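Local coordinates for protein glutamate--cysteine ligase GshA (Methylobacillus flagellatus KT, PDB 3K1T) that is probably a ligase that joins glutamate to cysteine, the step that makes gamma-glutamylcysteine, at residues R206-V218 / V408-E422. Residues are numbered along the deposited sequence; the frame is centred on the assembly and turned at random. Where two conformers were deposited one is given.
Sequences RRKSNHFTAYDRV and VARLALLAATIELQE. With GOL (glycerol), chain H.
Glu419 holds its CG anti to the backbone N (chi1 -179°) and stays extended beyond it, which carries the carboxylate across to His211, near the start of the helix that runs on to 226. There Glu419 OE1 takes a weak bond from His211 ND1 (3.4 Å), at the edge of the imidazole, and a shorter one (2.8 Å) from O3 of a glycerol, probably from the crystallisation liquor, which also accepts from His211 ND1. Glu419 OE2 faces the guanidinium edge of Arg206, a long salt bridge at 3.9 Å from Arg206 NE, with a water bridging Arg206 NH2 and Glu419 OE2; a second water ties Glu419 OE2 to Arg207 O. Trp203 holds Arg206 from outside, through its carbonyl and a cation-pi contact. With an alanine here, Arg206 would probably lose the carboxylate that faces its guanidinium, and the two waters an acceptor each.

Further along, segments 210-218 and 408-421 cross at 123°, close enough for Ala415 CB to lie 3.5 Å from Tyr215 CA. Tyr215 and Val218 are knobs into holes of helix 398-421: the tyrosine ring turns an edge to Leu411 and Ala415 while its OH hydrogen-bonds Leu233 O, and Val218 CG1 meets Leu411 CD2 at 3.7 Å. In the conformer given, Arg217 grips Glu422 end-on, NH1 to OE1 and NH2 to OE2 (2.8 Å), the two planes only 7° apart.

Charge pairing and close packing together join two helices far apart in sequence.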
ATOM      1  N   ARG A 206      18.971 -25.445  11.954  1.00 17.08           N
ATOM      2  CA  ARG A 206      19.593 -24.232  12.493  1.00 17.53           C
ATOM      3  C   ARG A 206      19.374 -24.143  14.028  1.00 17.37           C
ATOM      4  O   ARG A 206      18.523 -24.839  14.603  1.00 16.26           O
ATOM      5  CB  ARG A 206      18.994 -23.001  11.815  1.00 18.44           C
ATOM      6  CG  ARG A 206      17.555 -22.663  12.300  1.00 19.30           C
ATOM      7  CD  ARG A 206      16.841 -21.601  11.453  1.00 22.08           C
ATOM      8  NE  ARG A 206      15.470 -21.347  11.963  1.00 19.28           N
ATOM      9  CZ  ARG A 206      14.430 -22.147  11.781  1.00 21.35           C
ATOM     10  NH1 ARG A 206      14.524 -23.252  11.054  1.00 20.33           N
ATOM     11  NH2 ARG A 206      13.250 -21.846  12.313  1.00 20.28           N
ATOM     12  N   ARG A 207      20.121 -23.257  14.682  1.00 17.33           N
ATOM     13  CA  ARG A 207      19.983 -23.099  16.127  1.00 17.61           C
ATOM     14  C   ARG A 207      18.811 -22.162  16.357  1.00 16.84           C
ATOM     15  O   ARG A 207      18.902 -20.939  16.139  1.00 17.03           O
ATOM     16  CB  ARG A 207      21.258 -22.535  16.755  1.00 19.14           C
ATOM     17  CG  ARG A 207      21.175 -22.497  18.288  1.00 20.93           C
ATOM     18  CD  ARG A 207      22.479 -22.149  18.929  1.00 25.69           C
ATOM     19  NE  ARG A 207      22.971 -20.851  18.476  1.00 29.60           N
ATOM     20  CZ  ARG A 207      24.109 -20.292  18.895  1.00 35.88           C
ATOM     21  NH1 ARG A 207      24.870 -20.918  19.785  1.00 37.56           N
ATOM     22  NH2 ARG A 207      24.499 -19.107  18.421  1.00 35.18           N
ATOM     23  N   LYS A 208      17.701 -22.726  16.768  1.00 16.76           N
ATOM     24  CA  LYS A 208      16.450 -21.958  16.810  1.00 17.82           C
ATOM     25  C   LYS A 208      16.451 -20.871  17.901  1.00 17.67           C
ATOM     26  O   LYS A 208      15.673 -19.912  17.818  1.00 18.17           O
ATOM     27  CB  LYS A 208      15.256 -22.921  16.927  1.00 18.02           C
ATOM     28  CG  LYS A 208      15.152 -23.812  15.651  1.00 21.12           C
ATOM     29  CD  LYS A 208      13.875 -24.633  15.539  1.00 26.39           C
ATOM     30  CE  LYS A 208      13.958 -25.547  14.287  1.00 26.68           C
ATOM     31  NZ  LYS A 208      13.222 -26.822  14.473  1.00 29.00           N
ATOM     32  N   SER A 209      17.330 -20.987  18.896  1.00 17.45           N
ATOM     33  CA  SER A 209      17.399 -19.947  19.949  1.00 17.38           C
ATOM     34  C   SER A 209      17.914 -18.605  19.417  1.00 16.58           C
ATOM     35  O   SER A 209      17.686 -17.559  20.027  1.00 16.35           O
ATOM     36  CB  SER A 209      18.219 -20.443  21.141  1.00 17.19           C
ATOM     37  OG  SER A 209      19.534 -20.726  20.768  1.00 16.83           O
ATOM     38  N   ASN A 210      18.545 -18.626  18.242  1.00 16.31           N
ATOM     39  CA  ASN A 210      19.007 -17.396  17.593  1.00 16.65           C
ATOM     40  C   ASN A 210      17.830 -16.457  17.302  1.00 15.87           C
ATOM     41  O   ASN A 210      18.016 -15.261  17.232  1.00 15.49           O
ATOM     42  CB  ASN A 210      19.768 -17.674  16.264  1.00 16.91           C
ATOM     43  CG  ASN A 210      21.123 -18.354  16.478  1.00 19.23           C
ATOM     44  OD1 ASN A 210      21.628 -18.397  17.577  1.00 22.90           O
ATOM     45  ND2 ASN A 210      21.713 -18.881  15.401  1.00 20.64           N
ATOM     46  N   HIS A 211      16.646 -17.010  17.105  1.00 15.49           N
ATOM     47  CA  HIS A 211      15.418 -16.215  16.932  1.00 16.91           C
ATOM     48  C   HIS A 211      15.155 -15.296  18.157  1.00 15.71           C
ATOM     49  O   HIS A 211      14.835 -14.121  18.013  1.00 15.52           O
ATOM     50  CB  HIS A 211      14.258 -17.188  16.692  1.00 17.25           C
ATOM     51  CG  HIS A 211      12.894 -16.611  16.879  1.00 22.18           C
ATOM     52  ND1 HIS A 211      12.185 -16.025  15.851  1.00 26.40           N
ATOM     53  CD2 HIS A 211      12.071 -16.607  17.958  1.00 26.68           C
ATOM     54  CE1 HIS A 211      10.991 -15.672  16.298  1.00 28.60           C
ATOM     55  NE2 HIS A 211      10.899 -16.006  17.574  1.00 27.91           N
ATOM     56  N   PHE A 212      15.323 -15.844  19.355  1.00 15.24           N
ATOM     57  CA  PHE A 212      15.046 -15.119  20.611  1.00 15.21           C
ATOM     58  C   PHE A 212      16.147 -14.102  20.891  1.00 14.81           C
ATOM     59  O   PHE A 212      15.868 -13.018  21.350  1.00 14.24           O
ATOM     60  CB  PHE A 212      14.860 -16.105  21.767  1.00 15.24           C
ATOM     61  CG  PHE A 212      13.774 -17.132  21.491  1.00 18.00           C
ATOM     62  CD1 PHE A 212      12.446 -16.826  21.668  1.00 21.54           C
ATOM     63  CD2 PHE A 212      14.082 -18.358  20.908  1.00 23.08           C
ATOM     64  CE1 PHE A 212      11.420 -17.762  21.383  1.00 20.82           C
ATOM     65  CE2 PHE A 212      13.057 -19.295  20.596  1.00 24.33           C
ATOM     66  CZ  PHE A 212      11.721 -18.973  20.863  1.00 24.69           C
ATOM     67  N   THR A 213      17.390 -14.451  20.581  1.00 14.59           N
ATOM     68  CA  THR A 213      18.523 -13.541  20.697  0.50 14.25           C
ATOM     69  C   THR A 213      18.367 -12.347  19.747  1.00 14.53           C
ATOM     70  O   THR A 213      18.667 -11.207  20.092  1.00 14.37           O
ATOM     71  CB  THR A 213      19.857 -14.286  20.395  0.50 14.87           C
ATOM     72  OG1 THR A 213      19.984 -15.416  21.269  0.50 14.40           O
ATOM     73  CG2 THR A 213      21.054 -13.365  20.579  0.50 13.03           C
ATOM     74  N   ALA A 214      17.898 -12.613  18.529  1.00 14.37           N
ATOM     75  CA  ALA A 214      17.743 -11.546  17.544  1.00 14.63           C
ATOM     76  C   ALA A 214      16.659 -10.549  18.014  1.00 13.52           C
ATOM     77  O   ALA A 214      16.850  -9.347  17.924  1.00 12.76           O
ATOM     78  CB  ALA A 214      17.408 -12.107  16.115  1.00 13.98           C
ATOM     79  N   TYR A 215      15.562 -11.056  18.571  1.00 12.47           N
ATOM     80  CA  TYR A 215      14.514 -10.192  19.105  1.00 12.36           C
ATOM     81  C   TYR A 215      15.025  -9.396  20.336  1.00 12.99           C
ATOM     82  O   TYR A 215      14.788  -8.203  20.427  1.00 11.64           O
ATOM     83  CB  TYR A 215      13.238 -10.980  19.401  1.00 12.38           C
ATOM     84  CG  TYR A 215      12.090 -10.088  19.828  1.00 12.52           C
ATOM     85  CD1 TYR A 215      11.523  -9.183  18.932  1.00 11.47           C
ATOM     86  CD2 TYR A 215      11.586 -10.138  21.115  1.00 11.87           C
ATOM     87  CE1 TYR A 215      10.477  -8.347  19.314  1.00 12.53           C
ATOM     88  CE2 TYR A 215      10.536  -9.303  21.519  1.00 11.12           C
ATOM     89  CZ  TYR A 215       9.976  -8.418  20.605  1.00 10.50           C
ATOM     90  OH  TYR A 215       8.954  -7.576  21.001  1.00 12.04           O
ATOM     91  N   ASP A 216      15.806 -10.028  21.222  1.00 12.79           N
ATOM     92  CA  ASP A 216      16.478  -9.292  22.283  1.00 13.72           C
ATOM     93  C   ASP A 216      17.256  -8.088  21.764  1.00 14.37           C
ATOM     94  O   ASP A 216      17.150  -6.993  22.314  1.00 13.22           O
ATOM     95  CB  ASP A 216      17.490 -10.165  23.054  1.00 13.66           C
ATOM     96  CG  ASP A 216      16.866 -11.144  24.021  1.00 16.57           C
ATOM     97  OD1 ASP A 216      15.639 -11.160  24.237  1.00 16.59           O
ATOM     98  OD2 ASP A 216      17.681 -11.902  24.644  1.00 19.62           O
ATOM     99  N   ARG A 217      18.056  -8.284  20.723  1.00 14.94           N
ATOM    100  CA  ARG A 217      18.862  -7.208  20.147  0.70 15.98           C
ATOM    101  C   ARG A 217      17.981  -6.076  19.601  1.00 14.99           C
ATOM    102  O   ARG A 217      18.286  -4.926  19.783  1.00 15.39           O
ATOM    103  CB  ARG A 217      19.739  -7.737  19.005  0.70 16.59           C
ATOM    104  CG  ARG A 217      20.900  -8.603  19.494  0.70 21.63           C
ATOM    105  CD  ARG A 217      21.368  -9.553  18.383  0.70 26.26           C
ATOM    106  NE  ARG A 217      21.908  -8.853  17.207  0.70 28.83           N
ATOM    107  CZ  ARG A 217      21.985  -9.396  15.986  0.70 31.47           C
ATOM    108  NH1 ARG A 217      21.521 -10.628  15.773  0.70 32.28           N
ATOM    109  NH2 ARG A 217      22.497  -8.696  14.972  0.70 30.08           N
ATOM    110  N   VAL A 218      16.897  -6.421  18.910  1.00 13.58           N
ATOM    111  CA  VAL A 218      15.959  -5.390  18.408  1.00 12.62           C
ATOM    112  C   VAL A 218      15.341  -4.585  19.575  1.00 13.11           C
ATOM    113  O   VAL A 218      15.317  -3.342  19.557  1.00 13.08           O
ATOM    114  CB  VAL A 218      14.844  -6.006  17.529  1.00 13.45           C
ATOM    115  CG1 VAL A 218      13.662  -5.000  17.311  1.00 10.34           C
ATOM    116  CG2 VAL A 218      15.431  -6.486  16.157  1.00 11.66           C
ATOM    117  N   VAL A 408       4.692  -3.923  17.612  1.00 11.12           N
ATOM    118  CA  VAL A 408       5.363  -5.085  18.174  1.00 10.64           C
ATOM    119  C   VAL A 408       5.514  -6.164  17.091  1.00 11.34           C
ATOM    120  O   VAL A 408       6.554  -6.819  16.998  1.00  9.99           O
ATOM    121  CB  VAL A 408       4.631  -5.622  19.413  1.00 10.74           C
ATOM    122  CG1 VAL A 408       5.355  -6.874  19.985  1.00  9.11           C
ATOM    123  CG2 VAL A 408       4.518  -4.460  20.495  1.00  9.61           C
ATOM    124  N   ALA A 409       4.520  -6.293  16.224  1.00 11.53           N
ATOM    125  CA  ALA A 409       4.643  -7.242  15.090  1.00 11.78           C
ATOM    126  C   ALA A 409       5.766  -6.898  14.137  1.00 10.86           C
ATOM    127  O   ALA A 409       6.509  -7.788  13.699  1.00 10.97           O
ATOM    128  CB  ALA A 409       3.322  -7.363  14.317  1.00 11.27           C
ATOM    129  N   ARG A 410       5.949  -5.612  13.863  1.00 10.98           N
ATOM    130  CA  ARG A 410       7.065  -5.157  13.046  1.00 11.04           C
ATOM    131  C   ARG A 410       8.452  -5.307  13.736  1.00 11.29           C
ATOM    132  O   ARG A 410       9.445  -5.538  13.063  1.00 10.97           O
ATOM    133  CB  ARG A 410       6.829  -3.740  12.533  1.00 10.56           C
ATOM    134  CG  ARG A 410       5.756  -3.685  11.393  1.00 11.57           C
ATOM    135  CD  ARG A 410       5.578  -2.266  10.917  1.00 12.58           C
ATOM    136  NE  ARG A 410       4.913  -1.442  11.931  1.00 12.44           N
ATOM    137  CZ  ARG A 410       5.032  -0.103  12.020  1.00 12.48           C
ATOM    138  NH1 ARG A 410       5.726   0.612  11.128  1.00 12.86           N
ATOM    139  NH2 ARG A 410       4.380   0.549  12.948  1.00 14.33           N
ATOM    140  N   LEU A 411       8.524  -5.176  15.050  1.00 10.87           N
ATOM    141  CA  LEU A 411       9.773  -5.495  15.782  1.00 10.55           C
ATOM    142  C   LEU A 411      10.124  -6.963  15.615  1.00 11.55           C
ATOM    143  O   LEU A 411      11.287  -7.304  15.370  1.00 11.22           O
ATOM    144  CB  LEU A 411       9.661  -5.141  17.271  1.00 10.89           C
ATOM    145  CG  LEU A 411       9.444  -3.667  17.633  1.00 11.24           C
ATOM    146  CD1 LEU A 411       9.198  -3.556  19.190  1.00 12.13           C
ATOM    147  CD2 LEU A 411      10.659  -2.846  17.217  1.00 11.32           C
ATOM    148  N   ALA A 412       9.126  -7.831  15.753  1.00 12.09           N
ATOM    149  CA  ALA A 412       9.342  -9.284  15.556  1.00 12.24           C
ATOM    150  C   ALA A 412       9.732  -9.591  14.089  1.00 11.14           C
ATOM    151  O   ALA A 412      10.581 -10.435  13.825  1.00 10.91           O
ATOM    152  CB  ALA A 412       8.092 -10.075  15.972  1.00 10.41           C
ATOM    153  N   LEU A 413       9.108  -8.913  13.131  1.00 11.66           N
ATOM    154  CA  LEU A 413       9.505  -9.030  11.719  1.00 12.69           C
ATOM    155  C   LEU A 413      10.951  -8.647  11.470  1.00 12.58           C
ATOM    156  O   LEU A 413      11.700  -9.365  10.775  1.00 11.11           O
ATOM    157  CB  LEU A 413       8.588  -8.174  10.825  1.00 12.65           C
ATOM    158  CG  LEU A 413       8.770  -8.351   9.323  1.00 16.55           C
ATOM    159  CD1 LEU A 413       8.134  -9.674   8.929  1.00 15.74           C
ATOM    160  CD2 LEU A 413       8.130  -7.171   8.520  1.00 14.66           C
ATOM    161  N   LEU A 414      11.376  -7.528  12.046  1.00 12.90           N
ATOM    162  CA  LEU A 414      12.750  -7.070  11.907  1.00 13.74           C
ATOM    163  C   LEU A 414      13.735  -8.102  12.495  1.00 14.36           C
ATOM    164  O   LEU A 414      14.762  -8.458  11.863  1.00 12.67           O
ATOM    165  CB  LEU A 414      12.911  -5.707  12.625  1.00 14.16           C
ATOM    166  CG  LEU A 414      14.305  -5.095  12.647  1.00 15.84           C
ATOM    167  CD1 LEU A 414      14.849  -4.936  11.196  1.00 13.91           C
ATOM    168  CD2 LEU A 414      14.280  -3.735  13.371  1.00 13.26           C
ATOM    169  N   ALA A 415      13.394  -8.627  13.662  1.00 13.77           N
ATOM    170  CA  ALA A 415      14.224  -9.627  14.278  1.00 14.81           C
ATOM    171  C   ALA A 415      14.380 -10.877  13.391  1.00 15.34           C
ATOM    172  O   ALA A 415      15.510 -11.404  13.254  1.00 15.86           O
ATOM    173  CB  ALA A 415      13.670 -10.023  15.687  1.00 13.98           C
ATOM    174  N   ALA A 416      13.276 -11.355  12.826  1.00 15.07           N
ATOM    175  CA  ALA A 416      13.294 -12.527  11.915  1.00 15.79           C
ATOM    176  C   ALA A 416      14.149 -12.247  10.664  1.00 16.61           C
ATOM    177  O   ALA A 416      14.917 -13.140  10.227  1.00 16.60           O
ATOM    178  CB  ALA A 416      11.897 -12.930  11.522  1.00 15.63           C
ATOM    179  N   THR A 417      14.071 -11.019  10.156  1.00 16.27           N
ATOM    180  CA  THR A 417      14.832 -10.567   8.991  1.00 18.41           C
ATOM    181  C   THR A 417      16.343 -10.605   9.283  1.00 19.76           C
ATOM    182  O   THR A 417      17.135 -11.150   8.495  1.00 19.47           O
ATOM    183  CB  THR A 417      14.427  -9.135   8.597  1.00 17.92           C
ATOM    184  OG1 THR A 417      13.032  -9.131   8.323  1.00 19.32           O
ATOM    185  CG2 THR A 417      15.233  -8.607   7.359  1.00 19.97           C
ATOM    186  N   ILE A 418      16.717 -10.060  10.429  1.00 20.66           N
ATOM    187  CA  ILE A 418      18.109 -10.073  10.900  1.00 22.26           C
ATOM    188  C   ILE A 418      18.589 -11.526  11.086  1.00 23.78           C
ATOM    189  O   ILE A 418      19.648 -11.918  10.539  1.00 24.26           O
ATOM    190  CB  ILE A 418      18.286  -9.220  12.178  1.00 21.79           C
ATOM    191  CG1 ILE A 418      18.024  -7.744  11.869  1.00 22.25           C
ATOM    192  CG2 ILE A 418      19.701  -9.431  12.798  1.00 23.28           C
ATOM    193  CD1 ILE A 418      17.862  -6.808  13.116  1.00 22.17           C
ATOM    194  N   GLU A 419      17.826 -12.329  11.818  1.00 25.08           N
ATOM    195  CA  GLU A 419      18.127 -13.735  12.007  1.00 27.05           C
ATOM    196  C   GLU A 419      18.388 -14.469  10.684  1.00 28.92           C
ATOM    197  O   GLU A 419      19.381 -15.194  10.571  1.00 29.46           O
ATOM    198  CB  GLU A 419      16.974 -14.416  12.740  1.00 27.27           C
ATOM    199  CG  GLU A 419      17.105 -15.911  13.052  1.00 29.17           C
ATOM    200  CD  GLU A 419      15.751 -16.574  13.450  1.00 32.09           C
ATOM    201  OE1 GLU A 419      14.695 -15.876  13.557  1.00 34.13           O
ATOM    202  OE2 GLU A 419      15.736 -17.803  13.651  1.00 33.76           O
ATOM    203  N   LEU A 420      17.482 -14.324   9.721  1.00 29.76           N
ATOM    204  CA  LEU A 420      17.579 -15.004   8.426  1.00 32.19           C
ATOM    205  C   LEU A 420      18.809 -14.515   7.629  1.00 33.50           C
ATOM    206  O   LEU A 420      19.492 -15.319   7.008  1.00 33.49           O
ATOM    207  CB  LEU A 420      16.267 -14.840   7.625  1.00 32.19           C
ATOM    208  CG  LEU A 420      15.998 -15.653   6.342  1.00 36.72           C
ATOM    209  CD1 LEU A 420      15.802 -17.148   6.645  1.00 37.60           C
ATOM    210  CD2 LEU A 420      14.769 -15.109   5.530  1.00 36.29           C
ATOM    211  N   GLN A 421      19.119 -13.223   7.677  1.00 35.76           N
ATOM    212  CA  GLN A 421      20.321 -12.699   7.020  1.00 38.80           C
ATOM    213  C   GLN A 421      21.573 -13.360   7.573  1.00 40.83           C
ATOM    214  O   GLN A 421      22.499 -13.613   6.827  1.00 40.08           O
ATOM    215  CB  GLN A 421      20.474 -11.183   7.196  1.00 38.96           C
ATOM    216  CG  GLN A 421      19.462 -10.394   6.427  1.00 42.04           C
ATOM    217  CD  GLN A 421      19.912  -8.990   6.016  1.00 45.24           C
ATOM    218  OE1 GLN A 421      21.024  -8.520   6.344  1.00 46.99           O
ATOM    219  NE2 GLN A 421      19.034  -8.314   5.269  1.00 44.46           N
ATOM    220  N   GLU A 422      21.565 -13.640   8.877  1.00 43.38           N
ATOM    221  CA  GLU A 422      22.728 -14.164   9.605  1.00 46.10           C
ATOM    222  C   GLU A 422      22.877 -15.701   9.527  1.00 48.94           C
ATOM    223  O   GLU A 422      23.880 -16.253   9.982  1.00 49.35           O
ATOM    224  CB  GLU A 422      22.720 -13.656  11.069  1.00 45.67           C
ATOM    225  CG  GLU A 422      22.925 -12.122  11.165  1.00 44.67           C
ATOM    226  CD  GLU A 422      22.793 -11.534  12.593  1.00 43.89           C
ATOM    227  OE1 GLU A 422      22.389 -12.270  13.521  1.00 42.68           O
ATOM    228  OE2 GLU A 422      23.079 -10.316  12.775  1.00 39.88           O
TER
HETATM  229  C1  GOL H 438      10.332 -18.921  10.418  1.00 38.72           C
HETATM  230  O1  GOL H 438       8.926 -19.098  10.170  1.00 26.52           O
HETATM  231  C2  GOL H 438      10.842 -18.364  11.781  1.00 41.45           C
HETATM  232  O2  GOL H 438       9.955 -18.423  12.870  1.00 43.41           O
HETATM  233  C3  GOL H 438      11.262 -16.905  11.742  1.00 44.63           C
HETATM  234  O3  GOL H 438      12.090 -16.534  12.843  1.00 47.33           O
HETATM  235  O   HOH W   1      14.039 -19.726  14.175  1.00 44.83           O
HETATM  236  O   HOH W   2      17.949 -19.493  13.791  1.00 31.06           O
HETATM  237  O   HOH W   3      13.659 -13.484  15.450  1.00 26.29           O